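Local atomic coordinates of UDP-N-acetylglucosamine 3-dehydrogenase (Acidithiobacillus ferrooxidans, PDB entry 7BVJ), a protein that catalyses the NAD(+)-dependent oxidation of the glucosamine 3-position of UDP-N-acetylglucosamine to a ketone, a step in making the diamino sugar of some lipid A molecules. Residues H123-Y128 / A231-L236; D167-L172 / T205-A210. All blocks are in the same frame, centred on the assembly; numbering follows the deposited sequence.

Contact 1 of 2, residues H123-Y128 / A231-L236. With F8U ((2R,3R)-2,3-bis(oxidanyl)butane-1,4-disulfonic acid), chain F.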
loop_
_atom_site.group_PDB
_atom_site.type_symbol
_atom_site.label_atom_id
_atom_site.label_comp_id
_atom_site.label_asym_id
_atom_site.label_seq_id
_atom_site.Cartn_x
_atom_site.Cartn_y
_atom_site.Cartn_z
ATOM N N HIS A 123 7.745 -1.695 -5.115
ATOM C CA HIS A 123 8.556 -2.897 -4.995
ATOM C C HIS A 123 9.362 -3.118 -6.275
ATOM O O HIS A 123 8.846 -2.898 -7.377
ATOM C CB HIS A 123 7.678 -4.120 -4.719
ATOM C CG HIS A 123 8.454 -5.306 -4.240
ATOM N ND1 HIS A 123 9.219 -6.084 -5.082
ATOM C CD2 HIS A 123 8.627 -5.819 -2.998
ATOM C CE1 HIS A 123 9.815 -7.035 -4.383
ATOM N NE2 HIS A 123 9.472 -6.897 -3.115
ATOM N N PRO A 124 10.633 -3.531 -6.167
ATOM C CA PRO A 124 11.474 -3.648 -7.376
ATOM C C PRO A 124 10.903 -4.577 -8.445
ATOM O O PRO A 124 11.043 -4.305 -9.648
ATOM C CB PRO A 124 12.808 -4.173 -6.820
ATOM C CG PRO A 124 12.836 -3.747 -5.391
ATOM C CD PRO A 124 11.407 -3.689 -4.917
ATOM N N ALA A 125 10.258 -5.672 -8.040
ATOM C CA ALA A 125 9.704 -6.590 -9.027
ATOM C C ALA A 125 8.560 -5.945 -9.793
ATOM O O ALA A 125 8.438 -6.120 -11.017
ATOM C CB ALA A 125 9.236 -7.873 -8.342
ATOM N N ILE A 126 7.730 -5.169 -9.097
ATOM C CA ILE A 126 6.595 -4.535 -9.760
ATOM C C ILE A 126 7.084 -3.432 -10.693
ATOM O O ILE A 126 6.559 -3.256 -11.795
ATOM C CB ILE A 126 5.587 -4.005 -8.721
ATOM C CG1 ILE A 126 4.558 -5.073 -8.336
ATOM C CG2 ILE A 126 4.782 -2.847 -9.308
ATOM C CD1 ILE A 126 5.108 -6.432 -8.003
ATOM N N GLN A 127 8.097 -2.677 -10.273
ATOM C CA GLN A 127 8.631 -1.638 -11.145
ATOM C C GLN A 127 9.213 -2.253 -12.406
ATOM O O GLN A 127 8.980 -1.755 -13.512
ATOM C CB GLN A 127 9.687 -0.812 -10.404
ATOM C CG GLN A 127 10.329 0.308 -11.239
ATOM C CD GLN A 127 10.730 1.518 -10.392
ATOM O OE1 GLN A 127 10.039 1.877 -9.428
ATOM N NE2 GLN A 127 11.853 2.148 -10.747
ATOM N N TYR A 128 9.941 -3.363 -12.255
ATOM C CA TYR A 128 10.507 -4.030 -13.417
ATOM C C TYR A 128 9.416 -4.527 -14.357
ATOM O O TYR A 128 9.533 -4.396 -15.584
ATOM C CB TYR A 128 11.398 -5.191 -12.975
ATOM C CG TYR A 128 12.045 -5.902 -14.151
ATOM C CD1 TYR A 128 11.408 -6.963 -14.782
ATOM C CD2 TYR A 128 13.284 -5.504 -14.632
ATOM C CE1 TYR A 128 11.980 -7.603 -15.847
ATOM C CE2 TYR A 128 13.864 -6.144 -15.699
ATOM C CZ TYR A 128 13.207 -7.191 -16.301
ATOM O OH TYR A 128 13.783 -7.835 -17.359
ATOM N N ALA A 231 5.062 -14.820 -14.783
ATOM C CA ALA A 231 5.936 -14.158 -13.823
ATOM C C ALA A 231 5.651 -14.690 -12.423
ATOM O O ALA A 231 4.497 -14.710 -11.982
ATOM C CB ALA A 231 5.742 -12.643 -13.866
ATOM N N SER A 232 6.698 -15.124 -11.728
ATOM C CA SER A 232 6.609 -15.535 -10.334
ATOM C C SER A 232 7.435 -14.555 -9.505
ATOM O O SER A 232 8.624 -14.355 -9.781
ATOM C CB SER A 232 7.093 -16.978 -10.159
ATOM O OG SER A 232 6.851 -17.456 -8.846
ATOM N N VAL A 233 6.800 -13.933 -8.513
ATOM C CA VAL A 233 7.408 -12.909 -7.681
ATOM C C VAL A 233 7.384 -13.400 -6.241
ATOM O O VAL A 233 6.310 -13.712 -5.701
ATOM C CB VAL A 233 6.668 -11.569 -7.799
ATOM C CG1 VAL A 233 7.318 -10.517 -6.890
ATOM C CG2 VAL A 233 6.645 -11.087 -9.225
ATOM N N ASP A 234 8.564 -13.466 -5.623
ATOM C CA ASP A 234 8.714 -13.617 -4.179
ATOM C C ASP A 234 9.044 -12.232 -3.636
ATOM O O ASP A 234 10.194 -11.777 -3.716
ATOM C CB ASP A 234 9.810 -14.613 -3.836
ATOM C CG ASP A 234 9.794 -15.029 -2.370
ATOM O OD1 ASP A 234 9.367 -14.245 -1.464
ATOM O OD2 ASP A 234 10.235 -16.169 -2.134
ATOM N N PHE A 235 8.013 -11.559 -3.123
ATOM C CA PHE A 235 8.169 -10.227 -2.556
ATOM C C PHE A 235 9.133 -10.240 -1.375
ATOM O O PHE A 235 9.975 -9.343 -1.238
ATOM C CB PHE A 235 6.805 -9.693 -2.115
ATOM C CG PHE A 235 5.928 -9.241 -3.254
ATOM C CD1 PHE A 235 4.758 -9.920 -3.561
ATOM C CD2 PHE A 235 6.270 -8.129 -4.005
ATOM C CE1 PHE A 235 3.940 -9.504 -4.617
ATOM C CE2 PHE A 235 5.466 -7.699 -5.063
ATOM C CZ PHE A 235 4.297 -8.388 -5.367
ATOM N N LEU A 236 9.019 -11.249 -0.509
ATOM C CA LEU A 236 9.839 -11.301 0.696
ATOM C C LEU A 236 11.312 -11.439 0.346
ATOM O O LEU A 236 12.152 -10.652 0.801
ATOM C CB LEU A 236 9.387 -12.464 1.583
ATOM C CG LEU A 236 9.137 -12.140 3.049
ATOM C CD1 LEU A 236 8.326 -10.859 3.175
ATOM C CD2 LEU A 236 8.421 -13.303 3.709
HETATM C C01 F8U F . 2.734 -22.871 -7.418
HETATM C C02 F8U F . 4.035 -23.451 -6.846
HETATM C C03 F8U F . 5.347 -22.701 -7.071
HETATM C C04 F8U F . 5.414 -21.734 -8.238
HETATM O O06 F8U F . 8.220 -21.648 -7.852
HETATM O O07 F8U F . 7.449 -20.830 -9.846
HETATM O O08 F8U F . 7.054 -19.680 -7.707
HETATM O O09 F8U F . 6.322 -23.652 -7.294
HETATM O O10 F8U F . 3.919 -23.494 -5.464
HETATM O O12 F8U F . 1.607 -24.336 -9.541
HETATM O O13 F8U F . 1.831 -22.114 -9.959
HETATM O O14 F8U F . 3.912 -23.407 -9.740
HETATM S S05 F8U F . 7.050 -20.937 -8.423
HETATM S S11 F8U F . 2.524 -23.212 -9.202
#
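His123 holds its imidazole anti to the backbone N (chi1 -165°), while Phe235 turns its ring anti to its own carbonyl carbon (chi1 -75°), and the two torsions bring the rings together edge to face. CD2 of Phe235 sits 3.4 Å above the imidazole plane, over its centre; the planes stand at 87° and the centroids are 4.8 Å apart. The opposite imidazole face carries CD of Pro124 near the rim. Both ring nitrogens of His123 are engaged close to the ring plane: NE2 donates to the backbone O of Phe235 at 3.1 Å, on a carbonyl lone pair, and ND1 accepts from Ala125 N at 3.2 Å, capping the helix that starts at Pro124. Farther along the edge of the phenyl ring, CD1 of Ile126 lies 3.2 Å from CE2 of Phe235, and CG1 of Val233 fills one phenyl face from above its centre while also meeting CB of Ala125 at 3.6 Å. With His123 replaced by an alanine, Ala125 N would probably lose its cap and Phe235 O this donor, and a gap would open at the phenyl edge. On the other side of strand 229-234, Ser232 OG bonds to O08 of the bound disulfonic acid, whose pocket Arg223 and Tyr230 share. Because one nitrogen donates and the other accepts, the bonding is consistent with a neutral imidazole protonated on NE2; the ring thereby ties the start of helix 124-132 to the residue just past strand 229-234.

Contact 2 of 2, residues D167-L172 / T205-A210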
loop_
_atom_site.group_PDB
_atom_site.type_symbol
_atom_site.label_atom_id
_atom_site.label_comp_id
_atom_site.label_asym_id
_atom_site.label_seq_id
_atom_site.Cartn_x
_atom_site.Cartn_y
_atom_site.Cartn_z
ATOM N N ASP A 167 -4.685 -3.949 -4.858
ATOM C CA ASP A 167 -4.203 -2.744 -5.520
ATOM C C ASP A 167 -3.319 -3.088 -6.713
ATOM O O ASP A 167 -3.453 -2.486 -7.782
ATOM C CB ASP A 167 -3.445 -1.870 -4.526
ATOM C CG ASP A 167 -2.832 -0.646 -5.184
ATOM O OD1 ASP A 167 -3.582 0.110 -5.853
ATOM O OD2 ASP A 167 -1.600 -0.455 -5.039
ATOM N N LEU A 168 -2.393 -4.033 -6.527
ATOM C CA LEU A 168 -1.535 -4.471 -7.617
ATOM C C LEU A 168 -2.362 -4.963 -8.794
ATOM O O LEU A 168 -2.061 -4.654 -9.950
ATOM C CB LEU A 168 -0.596 -5.577 -7.139
ATOM C CG LEU A 168 0.535 -5.118 -6.218
ATOM C CD1 LEU A 168 1.351 -6.306 -5.675
ATOM C CD2 LEU A 168 1.426 -4.090 -6.945
ATOM N N THR A 169 -3.405 -5.736 -8.504
ATOM C CA THR A 169 -4.322 -6.211 -9.526
ATOM C C THR A 169 -4.924 -5.051 -10.304
ATOM O O THR A 169 -4.885 -5.018 -11.549
ATOM C CB THR A 169 -5.424 -7.019 -8.851
ATOM O OG1 THR A 169 -4.874 -8.228 -8.282
ATOM C CG2 THR A 169 -6.528 -7.307 -9.846
ATOM N N LEU A 170 -5.506 -4.088 -9.581
ATOM C CA LEU A 170 -6.148 -2.976 -10.278
ATOM C C LEU A 170 -5.136 -2.187 -11.101
ATOM O O LEU A 170 -5.467 -1.693 -12.181
ATOM C CB LEU A 170 -6.881 -2.064 -9.292
ATOM C CG LEU A 170 -8.116 -2.692 -8.622
ATOM C CD1 LEU A 170 -8.573 -1.853 -7.446
ATOM C CD2 LEU A 170 -9.269 -2.895 -9.596
ATOM N N LEU A 171 -3.892 -2.090 -10.627
ATOM C CA LEU A 171 -2.894 -1.282 -11.322
ATOM C C LEU A 171 -2.365 -1.989 -12.566
ATOM O O LEU A 171 -2.312 -1.401 -13.648
ATOM C CB LEU A 171 -1.739 -0.944 -10.378
ATOM C CG LEU A 171 -0.629 -0.067 -10.956
ATOM C CD1 LEU A 171 -1.115 1.350 -11.055
ATOM C CD2 LEU A 171 0.611 -0.155 -10.103
ATOM N N LEU A 172 -1.964 -3.247 -12.425
ATOM C CA LEU A 172 -1.443 -3.991 -13.561
ATOM C C LEU A 172 -2.492 -4.176 -14.640
ATOM O O LEU A 172 -2.150 -4.182 -15.829
ATOM C CB LEU A 172 -0.917 -5.349 -13.107
ATOM C CG LEU A 172 0.210 -5.230 -12.088
ATOM C CD1 LEU A 172 0.732 -6.599 -11.716
ATOM C CD2 LEU A 172 1.326 -4.349 -12.638
ATOM N N THR A 205 -9.999 -10.204 -16.759
ATOM C CA THR A 205 -8.962 -10.696 -15.846
ATOM C C THR A 205 -9.571 -11.255 -14.563
ATOM O O THR A 205 -10.548 -10.723 -14.038
ATOM C CB THR A 205 -7.972 -9.587 -15.464
ATOM O OG1 THR A 205 -7.398 -9.001 -16.634
ATOM C CG2 THR A 205 -6.840 -10.158 -14.605
ATOM N N VAL A 206 -8.975 -12.330 -14.053
ATOM C CA VAL A 206 -9.385 -12.958 -12.800
ATOM C C VAL A 206 -8.224 -12.843 -11.822
ATOM O O VAL A 206 -7.077 -13.118 -12.182
ATOM C CB VAL A 206 -9.792 -14.434 -13.007
ATOM C CG1 VAL A 206 -9.951 -15.178 -11.647
ATOM C CG2 VAL A 206 -11.079 -14.531 -13.821
ATOM N N ALA A 207 -8.526 -12.427 -10.594
ATOM C CA ALA A 207 -7.558 -12.357 -9.502
ATOM C C ALA A 207 -7.996 -13.291 -8.387
ATOM O O ALA A 207 -9.138 -13.221 -7.937
ATOM C CB ALA A 207 -7.425 -10.931 -8.951
ATOM N N ASN A 208 -7.078 -14.130 -7.918
ATOM C CA ASN A 208 -7.340 -15.164 -6.920
ATOM C C ASN A 208 -6.371 -14.899 -5.770
ATOM O O ASN A 208 -5.223 -15.353 -5.811
ATOM C CB ASN A 208 -7.160 -16.585 -7.564
ATOM C CG ASN A 208 -7.089 -17.696 -6.538
ATOM O OD1 ASN A 208 -7.495 -17.527 -5.383
ATOM N ND2 ASN A 208 -6.572 -18.845 -6.955
ATOM N N LEU A 209 -6.837 -14.163 -4.753
ATOM C CA LEU A 209 -5.981 -13.511 -3.765
ATOM C C LEU A 209 -6.230 -14.070 -2.372
ATOM O O LEU A 209 -7.346 -13.971 -1.851
ATOM C CB LEU A 209 -6.229 -12.002 -3.751
ATOM C CG LEU A 209 -6.223 -11.348 -5.132
ATOM C CD1 LEU A 209 -6.373 -9.839 -4.977
ATOM C CD2 LEU A 209 -4.910 -11.699 -5.812
ATOM N N ALA A 210 -5.184 -14.601 -1.748
ATOM C CA ALA A 210 -5.276 -15.193 -0.422
ATOM C C ALA A 210 -4.504 -14.351 0.589
ATOM O O ALA A 210 -3.455 -13.784 0.273
ATOM C CB ALA A 210 -4.752 -16.635 -0.438
#
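Thr169 sets the fork of its side chain over CB of Ala207, with OG1 and CG2 each 3.8 Å from that methyl, so that the two branches straddle it about evenly. The threonine stands with CG2 anti to the backbone N and OG1 anti to the carbonyl carbon (chi1 -67°), which lets both branches face the strand. OG1 also comes within 4.0 Å of CD1 of Leu209, two residues on, whose side chain runs obliquely to that of the threonine. No hydrogen bond crosses between 167-172 and 205-210. The polar need of the buried hydroxyl is met within its own helix, by the carbonyl O of Asp165 one turn back, and this leaves Thr169 to act across the contact through van der Waals packing. The backbones come close here, CA of Thr169 lying 6.9 Å from CA of Ala207, and the small alanine leaves room for the branched threonine. Around them, Leu140 and Leu201 from the strands flanking 206-215 also touch Thr169, while Met162 and Leu166 of helix 157-173 reach Leu209. The whole is a helix laid on one face of an open mixed beta-sheet, the alpha/beta architecture of the C-terminal domain in the Gfo/Idh/MocA family.

In the fold
From the N terminus, the chain first builds the parallel NAD-binding sheet of the Rossmann fold, then enters helix 124-132, where contact 1 begins. Strand 139-147 and helix 157-173 follow; the latter starts contact 2, which closes a loop of 32 residues when strand 206-215 arrives. Only after strand 219-225 does strand 229-234 complete contact 1, over 102 intervening residues, so the shorter loop is wholly enclosed by the longer. Both contacts set a helix against the same mixed sheet, at strands on either side of 139-147 and 219-225. Leu168 joins them physically, packing on Ile126 and on Phe235, and the two helices thus share one buried layer.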